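Local coordinates for protein superoxide reductase (Giardia intestinalis, PDB 4D7P) that probably reduces superoxide to hydrogen peroxide at a mononuclear iron centre, as part of the parasite's defence against oxidative stress, at residues 21-24 with 29-32; 32-37 with 95-100; 51-56 with 82-87; 62-67 with 88-93. All coordinates share one frame; numbering follows the deposited sequence.

Contact 1: residues 21-24 with 29-32; sequences PEMK and HVDI
The carbonyl oxygen of Asp-31 accepts a hydrogen bond from the backbone N of Lys-24, 2.9 Å from Asp-31 O, and has a water within reach as a second partner, 2.8 Å from the same oxygen. A matching bond runs back from Asp-31 N to Lys-24 O, so these two residues form a hydrogen-bonded antiparallel pair, followed by the non-hydrogen-bonded pair of Met-23 and Ile-32. There Ile-32 CA makes a CA-H...O contact of 3.2 Å with Glu-22 O. Charged residues suit the wetter face of the ladder. The first water lies within bonding distance of Glu-22 OE1 as well, and a second water lies between Lys-24 O and Asp-31 OD2, 2.6 Å from the latter. His-29 NE2 gives a weak bond to Asp-31 OD1 from the edge of its ring, so each carboxylate oxygen has a possible partner. The opposite face, with Met-23 and Ile-32, is apolar. Met-23 runs alongside Ile-32, both leaving the sheet on the same face, with Met-23 CG 4.0 Å from Ile-32 CG1. With CG1 beside its backbone N (chi1 -58°), the branched Ile-32 can serve two neighbours, since CG2 is left to meet Pro-21 CB at 3.8 Å. The two strands form a hairpin. Strand 29-34 is the middle of its three-stranded sheet, bonding on through Val-30 and Ile-32 to strand 79-83, and the apolar face rests on strands 48-57 and 90-99, where Met-23 touches Leu-53 and Ala-95.

Contact 2: residues 32-37 with 95-100; sequences IRCGAT and AVAYCN. With FE (Fe (III) ion), chain B.
Inside the immunoglobulin-like beta sandwich of the desulfoferrodoxin family, Ile-32 and Cys-34 from one sheet meet Ala-95 and Ala-97 from the other, a short way along the strand from the iron site. No hydrogen bond joins the segments; two rungs of methyl and sulfur contact do the work. Cys-34 SG touches Ala-97 CB at 3.8 Å, and the far methyl of Ile-32, CD1, reaches Ala-95 CB at 4.1 Å. The backbones face each other closely for opposed sheets, with 7.6 Å between Cys-34 CA and Ala-97 CA, and the small alanine methyls suit that spacing. Beyond Cys-34 the chain leaves the strand through a cis peptide before Gly-35. Here Arg-33 curls back over the turn, its NE bonding Gly-35 O at 2.7 Å (159°), close to the guanidinium plane, with a weaker bond from NH2 to the same oxygen. Two residues after Ala-97, Cys-99 presents a thiolate to the metal: SG is swung anti to its backbone N (chi1 165°) and lies 2.4 Å from the iron. His-19, His-40, His-46 and His-102 bind the same ion, giving it five protein ligands here. One axial cysteine sulfur with four equatorial imidazoles is the ligand set known for this family. Just beyond, the amide of Asn-100 bonds the backbone at Lys-45 and Tyr-47. Strand 48-57 flanks the contact, placing Ile-51 against Ile-32 and Ile-48 against both cysteines, while Pro-21 of strand 21-26 covers Ala-95.

Contact 3: residues 51-56 with 82-87; sequences IRLFGI and FRVCDL
Segment 51-56 is extended throughout as part of strand 48-57, whereas 82-87 starts as the end of strand 79-83 and then runs out into a loop. The two backbones share no hydrogen bond; their nearest approach in register is Leu-53 CA to Phe-82 CA, at 7.7 Å, a gap bridged mainly by side chains. Leu-53 and Phe-82 come from facing strands and overlap alongside, each reaching toward the other's base. Leu-53 CB sits over the middle of the ring, 3.6 Å from the Phe-82 centroid and only 5° off the ring normal, a CH-pi contact. Because Leu-53 CG is anti to the backbone N (chi1 -174°), the branch continues toward the stem of the aromatic residue, and CD2 comes to 3.6 Å from Phe-82 CB. The same methyl meets Val-84 CG2 at 4.1 Å. At the ring's rim, in its plane, Ile-51 O lies 3.8 Å from Phe-82 CZ. A flat aromatic group fits here because it offers a broad face to one neighbour and an edge to another. This is core of a beta sandwich, with the two segments on facing sheets, and strand 29-34 adds Ile-32 against Phe-82. On the other side of strand 48-57, Arg-52 points away from the contact: Phe-54 CZ stands 3.6 Å above the centre of its guanidinium plane, and Glu-65 forms a salt bridge with its NE. At the far edge, Arg-83 and Cys-85 make backbone hydrogen bonds to a third subunit, whose Gln-69 packs on Phe-82.

Contact 4: residues 62-67 with 88-93; sequences VTLELG and EKYKGL
Apolar packing carries this contact, with two leucines converging on the outer end of one tyrosine. Leu-64 comes in roughly perpendicular to Tyr-90 and brings CD2 to the ring edge, near its plane, 4.1 Å from Tyr-90 CE1. Leu-66 runs alongside the tyrosine, pointing the other way, its CD2 3.9 Å from Tyr-90 CZ. Both methyls also abut the phenol oxygen: Leu-66 CD2 is 3.5 Å from Tyr-90 OH. The leucines turn differently, with CG of Leu-64 anti to its backbone N (chi1 -177°) and CG of Leu-66 beside it (chi1 -49°), and this brings methyls from two alternate positions of the strand onto one group. A long aromatic suits the place because it spans the gap between segments that share no hydrogen bond. Leu-75 of a third subunit packs on all three side chains.

The polar links lead elsewhere: Glu-65, between the leucines in sequence, accepts a hydrogen bond at OE2 from NE1 of Trp-72 of the third subunit. Backbone bonds hold strand 63-71 to strand 48-57, where Leu-66 and Gly-67 both face Leu-53, the arrangement of a classic beta bulge.

Contacts 1 and 2 share Ile-32, and contact 1 pairs two strands of one layer of the sandwich whose interior contacts 2 and 3 fill; Ile-32 CG2 lies 3.8 Å from Ile-51 CG2 of contact 3. Contacts 3 and 4 are close companions, with centres about 6 Å apart, tied by the bond from Leu-66 N to Leu-53 O (2.8 Å) and by Arg-52 NE to Glu-65 OE1 (2.6 Å). Both also reach the third subunit. Contact 2 alone of the four contains an iron ligand. The side chains of Pro-21 in contact 1 and Ile-51 in contact 3 lie about 11 and 12 Å from the metal, and the centre of contact 4 is about 18 Å from that of contact 2.

Contact 1: residues 21-24 with 29-32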
loop_
_atom_site.group_PDB
_atom_site.type_symbol
_atom_site.label_atom_id
_atom_site.label_comp_id
_atom_site.label_asym_id
_atom_site.label_seq_id
_atom_site.Cartn_x
_atom_site.Cartn_y
_atom_site.Cartn_z
ATOM N N PRO A 21 1.422 4.986 -18.129
ATOM C CA PRO A 21 1.744 3.573 -17.893
ATOM C C PRO A 21 1.464 2.669 -19.102
ATOM O O PRO A 21 0.312 2.292 -19.336
ATOM C CB PRO A 21 0.842 3.200 -16.704
ATOM C CG PRO A 21 -0.297 4.162 -16.774
ATOM C CD PRO A 21 0.284 5.445 -17.308
ATOM N N GLU A 22 2.509 2.332 -19.860
ATOM C CA GLU A 22 2.394 1.338 -20.930
ATOM C C GLU A 22 1.887 0.015 -20.372
ATOM O O GLU A 22 2.374 -0.454 -19.350
ATOM C CB GLU A 22 3.743 1.114 -21.627
ATOM C CG GLU A 22 3.658 0.238 -22.889
ATOM C CD GLU A 22 5.023 -0.276 -23.374
ATOM O OE1 GLU A 22 5.750 -0.910 -22.574
ATOM O OE2 GLU A 22 5.360 -0.067 -24.564
ATOM N N MET A 23 0.907 -0.579 -21.042
ATOM C CA MET A 23 0.411 -1.905 -20.677
ATOM C C MET A 23 0.698 -2.930 -21.770
ATOM O O MET A 23 0.384 -2.698 -22.938
ATOM C CB MET A 23 -1.095 -1.863 -20.416
ATOM C CG MET A 23 -1.502 -1.529 -18.986
ATOM S SD MET A 23 -3.301 -1.496 -18.827
ATOM C CE MET A 23 -3.615 0.001 -19.737
ATOM N N LYS A 24 1.298 -4.057 -21.399
ATOM C CA LYS A 24 1.421 -5.194 -22.316
ATOM C C LYS A 24 0.669 -6.398 -21.744
ATOM O O LYS A 24 0.898 -6.786 -20.600
ATOM C CB LYS A 24 2.891 -5.542 -22.577
ATOM C CG LYS A 24 3.698 -4.385 -23.192
ATOM C CD LYS A 24 4.423 -4.813 -24.460
ATOM C CE LYS A 24 4.922 -3.620 -25.257
ATOM N NZ LYS A 24 4.313 -3.565 -26.615
ATOM N N HIS A 29 -1.954 -11.878 -17.893
ATOM C CA HIS A 29 -0.789 -11.220 -17.326
ATOM C C HIS A 29 -0.593 -9.830 -17.915
ATOM O O HIS A 29 -0.628 -9.660 -19.137
ATOM C CB HIS A 29 0.462 -12.042 -17.583
ATOM C CG HIS A 29 1.653 -11.526 -16.861
ATOM N ND1 HIS A 29 1.953 -11.895 -15.569
ATOM C CD2 HIS A 29 2.594 -10.625 -17.228
ATOM C CE1 HIS A 29 3.043 -11.262 -15.179
ATOM N NE2 HIS A 29 3.454 -10.488 -16.167
ATOM N N VAL A 30 -0.343 -8.851 -17.055
ATOM C CA VAL A 30 -0.207 -7.466 -17.488
ATOM C C VAL A 30 1.131 -6.900 -17.019
ATOM O O VAL A 30 1.378 -6.837 -15.825
ATOM C CB VAL A 30 -1.344 -6.581 -16.937
ATOM C CG1 VAL A 30 -1.163 -5.146 -17.396
ATOM C CG2 VAL A 30 -2.705 -7.124 -17.359
ATOM N N ASP A 31 2.002 -6.521 -17.953
ATOM C CA ASP A 31 3.276 -5.873 -17.603
ATOM C C ASP A 31 3.181 -4.382 -17.832
ATOM O O ASP A 31 2.736 -3.956 -18.892
ATOM C CB ASP A 31 4.442 -6.436 -18.428
ATOM C CG ASP A 31 4.792 -7.854 -18.045
ATOM O OD1 ASP A 31 5.333 -8.061 -16.938
ATOM O OD2 ASP A 31 4.526 -8.763 -18.852
ATOM N N ILE A 32 3.619 -3.598 -16.853
ATOM C CA ILE A 32 3.519 -2.146 -16.925
ATOM C C ILE A 32 4.866 -1.451 -16.734
ATOM O O ILE A 32 5.658 -1.849 -15.880
ATOM C CB ILE A 32 2.545 -1.604 -15.858
ATOM C CG1 ILE A 32 1.155 -2.220 -16.038
ATOM C CG2 ILE A 32 2.520 -0.081 -15.898
ATOM C CD1 ILE A 32 0.175 -1.811 -14.988
HETATM O O HOH W 1 4.735 -2.576 -20.365
HETATM O O HOH W 2 2.443 -9.113 -20.395
#

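Contact 2: residues 32-37 with 95-100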
loop_
_atom_site.group_PDB
_atom_site.type_symbol
_atom_site.label_atom_id
_atom_site.label_comp_id
_atom_site.label_asym_id
_atom_site.label_seq_id
_atom_site.Cartn_x
_atom_site.Cartn_y
_atom_site.Cartn_z
ATOM N N ILE A 32 3.619 -3.598 -16.853
ATOM C CA ILE A 32 3.519 -2.146 -16.925
ATOM C C ILE A 32 4.866 -1.451 -16.734
ATOM O O ILE A 32 5.658 -1.849 -15.880
ATOM C CB ILE A 32 2.545 -1.604 -15.858
ATOM C CG1 ILE A 32 1.155 -2.220 -16.038
ATOM C CG2 ILE A 32 2.520 -0.081 -15.898
ATOM C CD1 ILE A 32 0.175 -1.811 -14.988
ATOM N N ARG A 33 5.119 -0.418 -17.535
ATOM C CA ARG A 33 6.246 0.491 -17.307
ATOM C C ARG A 33 5.871 1.921 -17.687
ATOM O O ARG A 33 5.103 2.141 -18.632
ATOM C CB ARG A 33 7.485 0.050 -18.095
ATOM C CG ARG A 33 7.246 -0.163 -19.562
ATOM C CD ARG A 33 8.571 -0.317 -20.297
ATOM N NE ARG A 33 9.248 0.967 -20.485
ATOM C CZ ARG A 33 10.569 1.136 -20.454
ATOM N NH1 ARG A 33 11.368 0.102 -20.222
ATOM N NH2 ARG A 33 11.092 2.341 -20.640
ATOM N N CYS A 34 6.405 2.880 -16.935
ATOM C CA CYS A 34 6.186 4.302 -17.197
ATOM C C CYS A 34 7.496 5.000 -17.578
ATOM O O CYS A 34 8.392 5.125 -16.742
ATOM C CB CYS A 34 5.594 4.983 -15.968
ATOM S SG CYS A 34 4.308 4.046 -15.127
ATOM N N GLY A 35 7.626 5.451 -18.823
ATOM C CA GLY A 35 6.631 5.229 -19.847
ATOM C C GLY A 35 7.144 4.174 -20.803
ATOM O O GLY A 35 8.074 3.435 -20.470
ATOM N N ALA A 36 6.551 4.110 -21.993
ATOM C CA ALA A 36 6.811 3.006 -22.919
ATOM C C ALA A 36 8.247 3.007 -23.447
ATOM O O ALA A 36 8.896 1.961 -23.487
ATOM C CB ALA A 36 5.821 3.046 -24.080
ATOM N N THR A 37 8.735 4.183 -23.836
ATOM C CA THR A 37 10.055 4.314 -24.449
ATOM C C THR A 37 11.070 4.909 -23.470
ATOM O O THR A 37 12.202 4.430 -23.371
ATOM C CB THR A 37 9.984 5.186 -25.724
ATOM O OG1 THR A 37 8.957 4.680 -26.588
ATOM C CG2 THR A 37 11.329 5.194 -26.468
ATOM N N ALA A 95 -4.870 1.470 -16.245
ATOM C CA ALA A 95 -3.665 1.624 -15.432
ATOM C C ALA A 95 -3.541 3.081 -15.026
ATOM O O ALA A 95 -3.834 3.975 -15.820
ATOM C CB ALA A 95 -2.412 1.158 -16.206
ATOM N N VAL A 96 -3.123 3.331 -13.790
ATOM C CA VAL A 96 -2.977 4.706 -13.316
ATOM C C VAL A 96 -1.673 4.905 -12.546
ATOM O O VAL A 96 -1.448 4.269 -11.512
ATOM C CB VAL A 96 -4.157 5.132 -12.413
ATOM C CG1 VAL A 96 -3.897 6.501 -11.848
ATOM C CG2 VAL A 96 -5.466 5.146 -13.210
ATOM N N ALA A 97 -0.811 5.775 -13.066
ATOM C CA ALA A 97 0.472 6.059 -12.432
ATOM C C ALA A 97 0.418 7.405 -11.732
ATOM O O ALA A 97 -0.113 8.363 -12.283
ATOM C CB ALA A 97 1.598 6.035 -13.463
ATOM N N TYR A 98 0.965 7.469 -10.520
ATOM C CA TYR A 98 0.995 8.706 -9.740
ATOM C C TYR A 98 2.422 9.208 -9.569
ATOM O O TYR A 98 3.259 8.525 -8.978
ATOM C CB TYR A 98 0.356 8.508 -8.349
ATOM C CG TYR A 98 0.820 9.540 -7.334
ATOM C CD1 TYR A 98 0.416 10.870 -7.434
ATOM C CD2 TYR A 98 1.680 9.193 -6.288
ATOM C CE1 TYR A 98 0.853 11.833 -6.529
ATOM C CE2 TYR A 98 2.117 10.152 -5.369
ATOM C CZ TYR A 98 1.700 11.474 -5.504
ATOM O OH TYR A 98 2.123 12.447 -4.614
ATOM N N CYS A 99 2.692 10.402 -10.080
ATOM C CA CYS A 99 3.980 11.050 -9.887
ATOM C C CYS A 99 3.809 12.193 -8.902
ATOM O O CYS A 99 2.853 12.965 -9.005
ATOM C CB CYS A 99 4.534 11.567 -11.208
ATOM S SG CYS A 99 5.894 12.745 -11.020
ATOM N N ASN A 100 4.724 12.310 -7.944
ATOM C CA ASN A 100 4.547 13.315 -6.899
ATOM C C ASN A 100 4.545 14.716 -7.490
ATOM O O ASN A 100 3.776 15.571 -7.067
ATOM C CB ASN A 100 5.629 13.196 -5.823
ATOM C CG ASN A 100 7.010 13.568 -6.341
ATOM O OD1 ASN A 100 7.440 13.087 -7.392
ATOM N ND2 ASN A 100 7.705 14.429 -5.611
HETATM FE FE FE B . 7.056 13.201 -13.038
#

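Contact 3: residues 51-56 with 82-87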
loop_
_atom_site.group_PDB
_atom_site.type_symbol
_atom_site.label_atom_id
_atom_site.label_comp_id
_atom_site.label_asym_id
_atom_site.label_seq_id
_atom_site.Cartn_x
_atom_site.Cartn_y
_atom_site.Cartn_z
ATOM N N ILE A 51 1.605 2.481 -9.021
ATOM C CA ILE A 51 1.042 2.083 -10.292
ATOM C C ILE A 51 -0.131 1.205 -9.913
ATOM O O ILE A 51 0.054 0.151 -9.294
ATOM C CB ILE A 51 2.049 1.326 -11.166
ATOM C CG1 ILE A 51 3.197 2.245 -11.605
ATOM C CG2 ILE A 51 1.357 0.719 -12.365
ATOM C CD1 ILE A 51 4.358 1.485 -12.227
ATOM N N ARG A 52 -1.340 1.666 -10.209
ATOM C CA ARG A 52 -2.536 0.890 -9.900
ATOM C C ARG A 52 -3.140 0.350 -11.164
ATOM O O ARG A 52 -3.094 1.018 -12.196
ATOM C CB ARG A 52 -3.567 1.744 -9.163
ATOM C CG ARG A 52 -3.131 2.147 -7.787
ATOM C CD ARG A 52 -3.717 3.472 -7.387
ATOM N NE ARG A 52 -4.995 3.327 -6.706
ATOM C CZ ARG A 52 -5.893 4.305 -6.629
ATOM N NH1 ARG A 52 -5.630 5.469 -7.210
ATOM N NH2 ARG A 52 -7.051 4.125 -5.997
ATOM N N LEU A 53 -3.717 -0.847 -11.072
ATOM C CA LEU A 53 -4.437 -1.453 -12.181
ATOM C C LEU A 53 -5.897 -1.660 -11.799
ATOM O O LEU A 53 -6.201 -2.248 -10.760
ATOM C CB LEU A 53 -3.806 -2.794 -12.598
ATOM C CG LEU A 53 -4.423 -3.426 -13.854
ATOM C CD1 LEU A 53 -4.220 -2.507 -15.056
ATOM C CD2 LEU A 53 -3.856 -4.824 -14.150
ATOM N N PHE A 54 -6.788 -1.155 -12.642
ATOM C CA PHE A 54 -8.226 -1.309 -12.455
ATOM C C PHE A 54 -8.814 -2.172 -13.561
ATOM O O PHE A 54 -8.405 -2.065 -14.719
ATOM C CB PHE A 54 -8.940 0.050 -12.463
ATOM C CG PHE A 54 -8.518 0.976 -11.365
ATOM C CD1 PHE A 54 -7.422 1.813 -11.527
ATOM C CD2 PHE A 54 -9.235 1.039 -10.186
ATOM C CE1 PHE A 54 -7.034 2.667 -10.517
ATOM C CE2 PHE A 54 -8.849 1.900 -9.166
ATOM C CZ PHE A 54 -7.748 2.707 -9.332
ATOM N N GLY A 55 -9.775 -3.021 -13.206
ATOM C CA GLY A 55 -10.642 -3.637 -14.203
ATOM C C GLY A 55 -12.032 -3.010 -14.253
ATOM O O GLY A 55 -12.675 -2.829 -13.220
ATOM N N ILE A 56 -12.508 -2.677 -15.449
ATOM C CA ILE A 56 -13.879 -2.200 -15.607
ATOM C C ILE A 56 -14.799 -3.392 -15.865
ATOM O O ILE A 56 -14.661 -4.090 -16.877
ATOM C CB ILE A 56 -14.020 -1.206 -16.750
ATOM C CG1 ILE A 56 -12.873 -0.200 -16.720
ATOM C CG2 ILE A 56 -15.353 -0.494 -16.660
ATOM C CD1 ILE A 56 -12.750 0.535 -15.440
ATOM N N PHE A 82 0.737 -7.468 -12.997
ATOM C CA PHE A 82 -0.448 -8.027 -12.382
ATOM C C PHE A 82 -0.833 -9.266 -13.134
ATOM O O PHE A 82 -0.380 -9.493 -14.256
ATOM C CB PHE A 82 -1.594 -7.035 -12.412
ATOM C CG PHE A 82 -1.297 -5.758 -11.698
ATOM C CD1 PHE A 82 -0.510 -4.785 -12.286
ATOM C CD2 PHE A 82 -1.802 -5.528 -10.426
ATOM C CE1 PHE A 82 -0.238 -3.600 -11.628
ATOM C CE2 PHE A 82 -1.536 -4.349 -9.770
ATOM C CZ PHE A 82 -0.745 -3.383 -10.373
ATOM N N ARG A 83 -1.677 -10.076 -12.524
ATOM C CA ARG A 83 -2.239 -11.186 -13.258
ATOM C C ARG A 83 -3.711 -11.213 -12.919
ATOM O O ARG A 83 -4.094 -11.522 -11.799
ATOM C CB ARG A 83 -1.540 -12.489 -12.905
ATOM C CG ARG A 83 -1.857 -13.623 -13.857
ATOM C CD ARG A 83 -0.858 -14.747 -13.717
ATOM N NE ARG A 83 -0.185 -15.005 -14.979
ATOM C CZ ARG A 83 1.130 -15.034 -15.141
ATOM N NH1 ARG A 83 1.936 -14.828 -14.114
ATOM N NH2 ARG A 83 1.639 -15.275 -16.341
ATOM N N VAL A 84 -4.530 -10.855 -13.893
ATOM C CA VAL A 84 -5.926 -10.592 -13.628
ATOM C C VAL A 84 -6.750 -11.861 -13.480
ATOM O O VAL A 84 -6.851 -12.664 -14.398
ATOM C CB VAL A 84 -6.535 -9.719 -14.737
ATOM C CG1 VAL A 84 -8.017 -9.491 -14.472
ATOM C CG2 VAL A 84 -5.792 -8.395 -14.815
ATOM N N CYS A 85 -7.351 -12.033 -12.311
ATOM C CA CYS A 85 -8.280 -13.139 -12.102
ATOM C C CYS A 85 -9.500 -12.990 -12.979
ATOM O O CYS A 85 -10.021 -11.886 -13.109
ATOM C CB CYS A 85 -8.719 -13.205 -10.643
ATOM S SG CYS A 85 -7.411 -13.642 -9.518
ATOM N N ASP A 86 -9.954 -14.091 -13.575
ATOM C CA ASP A 86 -11.207 -14.074 -14.318
ATOM C C ASP A 86 -11.271 -12.891 -15.294
ATOM O O ASP A 86 -12.179 -12.065 -15.193
ATOM C CB ASP A 86 -12.389 -14.000 -13.346
ATOM C CG ASP A 86 -12.394 -15.135 -12.332
ATOM O OD1 ASP A 86 -12.130 -16.292 -12.724
ATOM O OD2 ASP A 86 -12.663 -14.871 -11.140
ATOM N N LEU A 87 -10.301 -12.791 -16.208
ATOM C CA LEU A 87 -10.184 -11.618 -17.089
ATOM C C LEU A 87 -11.434 -11.386 -17.934
ATOM O O LEU A 87 -11.772 -10.241 -18.266
ATOM C CB LEU A 87 -8.968 -11.751 -18.011
ATOM C CG LEU A 87 -8.687 -10.582 -18.974
ATOM C CD1 LEU A 87 -8.294 -9.326 -18.221
ATOM C CD2 LEU A 87 -7.613 -10.930 -20.011
#

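Contact 4: residues 62-67 with 88-93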
loop_
_atom_site.group_PDB
_atom_site.type_symbol
_atom_site.label_atom_id
_atom_site.label_comp_id
_atom_site.label_asym_id
_atom_site.label_seq_id
_atom_site.Cartn_x
_atom_site.Cartn_y
_atom_site.Cartn_z
ATOM N N VAL A 62 -18.438 -1.307 -13.102
ATOM C CA VAL A 62 -17.678 -0.866 -11.937
ATOM C C VAL A 62 -16.212 -0.699 -12.299
ATOM O O VAL A 62 -15.682 -1.464 -13.087
ATOM C CB VAL A 62 -17.838 -1.866 -10.772
ATOM C CG1 VAL A 62 -17.012 -1.450 -9.548
ATOM C CG2 VAL A 62 -19.325 -2.014 -10.413
ATOM N N THR A 63 -15.567 0.319 -11.742
ATOM C CA THR A 63 -14.125 0.485 -11.896
ATOM C C THR A 63 -13.416 -0.131 -10.686
ATOM O O THR A 63 -13.230 0.515 -9.655
ATOM C CB THR A 63 -13.746 1.964 -12.053
ATOM O OG1 THR A 63 -14.383 2.491 -13.224
ATOM C CG2 THR A 63 -12.246 2.122 -12.202
ATOM N N LEU A 64 -13.058 -1.402 -10.814
ATOM C CA LEU A 64 -12.611 -2.199 -9.680
ATOM C C LEU A 64 -11.077 -2.250 -9.571
ATOM O O LEU A 64 -10.408 -2.713 -10.492
ATOM C CB LEU A 64 -13.179 -3.611 -9.819
ATOM C CG LEU A 64 -12.942 -4.652 -8.732
ATOM C CD1 LEU A 64 -13.640 -4.250 -7.428
ATOM C CD2 LEU A 64 -13.433 -6.012 -9.214
ATOM N N GLU A 65 -10.517 -1.774 -8.462
ATOM C CA GLU A 65 -9.068 -1.802 -8.310
ATOM C C GLU A 65 -8.613 -3.222 -8.060
ATOM O O GLU A 65 -9.058 -3.876 -7.120
ATOM C CB GLU A 65 -8.588 -0.896 -7.175
ATOM C CG GLU A 65 -7.064 -0.755 -7.180
ATOM C CD GLU A 65 -6.536 0.100 -6.048
ATOM O OE1 GLU A 65 -6.620 1.338 -6.135
ATOM O OE2 GLU A 65 -6.031 -0.467 -5.067
ATOM N N LEU A 66 -7.737 -3.705 -8.925
ATOM C CA LEU A 66 -7.244 -5.063 -8.806
ATOM C C LEU A 66 -6.066 -5.117 -7.865
ATOM O O LEU A 66 -5.892 -6.104 -7.140
ATOM C CB LEU A 66 -6.856 -5.616 -10.179
ATOM C CG LEU A 66 -7.937 -5.410 -11.247
ATOM C CD1 LEU A 66 -7.437 -5.923 -12.574
ATOM C CD2 LEU A 66 -9.233 -6.110 -10.844
ATOM N N GLY A 67 -5.253 -4.062 -7.876
ATOM C CA GLY A 67 -4.109 -3.993 -6.980
ATOM C C GLY A 67 -3.297 -2.726 -7.178
ATOM O O GLY A 67 -3.629 -1.900 -8.026
ATOM N N GLU A 88 -12.125 -12.472 -18.272
ATOM C CA GLU A 88 -13.293 -12.389 -19.140
ATOM C C GLU A 88 -14.397 -11.562 -18.482
ATOM O O GLU A 88 -15.337 -11.120 -19.141
ATOM C CB GLU A 88 -13.803 -13.794 -19.496
ATOM C CG GLU A 88 -14.342 -14.608 -18.319
ATOM C CD GLU A 88 -13.253 -15.331 -17.533
ATOM O OE1 GLU A 88 -12.073 -15.276 -17.952
ATOM O OE2 GLU A 88 -13.586 -15.955 -16.496
ATOM N N LYS A 89 -14.261 -11.334 -17.181
ATOM C CA LYS A 89 -15.280 -10.607 -16.445
ATOM C C LYS A 89 -15.212 -9.105 -16.704
ATOM O O LYS A 89 -16.128 -8.373 -16.331
ATOM C CB LYS A 89 -15.159 -10.899 -14.943
ATOM C CG LYS A 89 -15.521 -12.349 -14.563
ATOM C CD LYS A 89 -15.551 -12.560 -13.048
ATOM C CE LYS A 89 -15.860 -14.013 -12.688
ATOM N NZ LYS A 89 -16.067 -14.200 -11.221
ATOM N N TYR A 90 -14.142 -8.644 -17.354
ATOM C CA TYR A 90 -13.947 -7.211 -17.565
ATOM C C TYR A 90 -14.015 -6.830 -19.032
ATOM O O TYR A 90 -13.720 -7.644 -19.906
ATOM C CB TYR A 90 -12.595 -6.757 -16.984
ATOM C CG TYR A 90 -12.397 -7.148 -15.538
ATOM C CD1 TYR A 90 -12.859 -6.337 -14.505
ATOM C CD2 TYR A 90 -11.762 -8.341 -15.203
ATOM C CE1 TYR A 90 -12.688 -6.698 -13.180
ATOM C CE2 TYR A 90 -11.581 -8.709 -13.883
ATOM C CZ TYR A 90 -12.045 -7.883 -12.875
ATOM O OH TYR A 90 -11.858 -8.256 -11.561
ATOM N N LYS A 91 -14.381 -5.581 -19.299
ATOM C CA LYS A 91 -14.441 -5.082 -20.668
ATOM C C LYS A 91 -13.230 -4.217 -21.009
ATOM O O LYS A 91 -12.969 -3.927 -22.177
ATOM C CB LYS A 91 -15.737 -4.300 -20.898
ATOM C CG LYS A 91 -16.001 -3.153 -19.937
ATOM C CD LYS A 91 -17.481 -2.777 -19.981
ATOM C CE LYS A 91 -17.815 -1.625 -19.044
ATOM N NZ LYS A 91 -19.288 -1.436 -18.867
ATOM N N GLY A 92 -12.488 -3.816 -19.981
ATOM C CA GLY A 92 -11.288 -3.023 -20.176
ATOM C C GLY A 92 -10.412 -2.978 -18.934
ATOM O O GLY A 92 -10.883 -3.268 -17.832
ATOM N N LEU A 93 -9.142 -2.623 -19.121
ATOM C CA LEU A 93 -8.201 -2.402 -18.020
ATOM C C LEU A 93 -7.750 -0.945 -18.002
ATOM O O LEU A 93 -7.496 -0.342 -19.054
ATOM C CB LEU A 93 -6.971 -3.306 -18.147
ATOM C CG LEU A 93 -7.231 -4.797 -18.261
ATOM C CD1 LEU A 93 -5.914 -5.552 -18.448
ATOM C CD2 LEU A 93 -7.953 -5.245 -17.004
#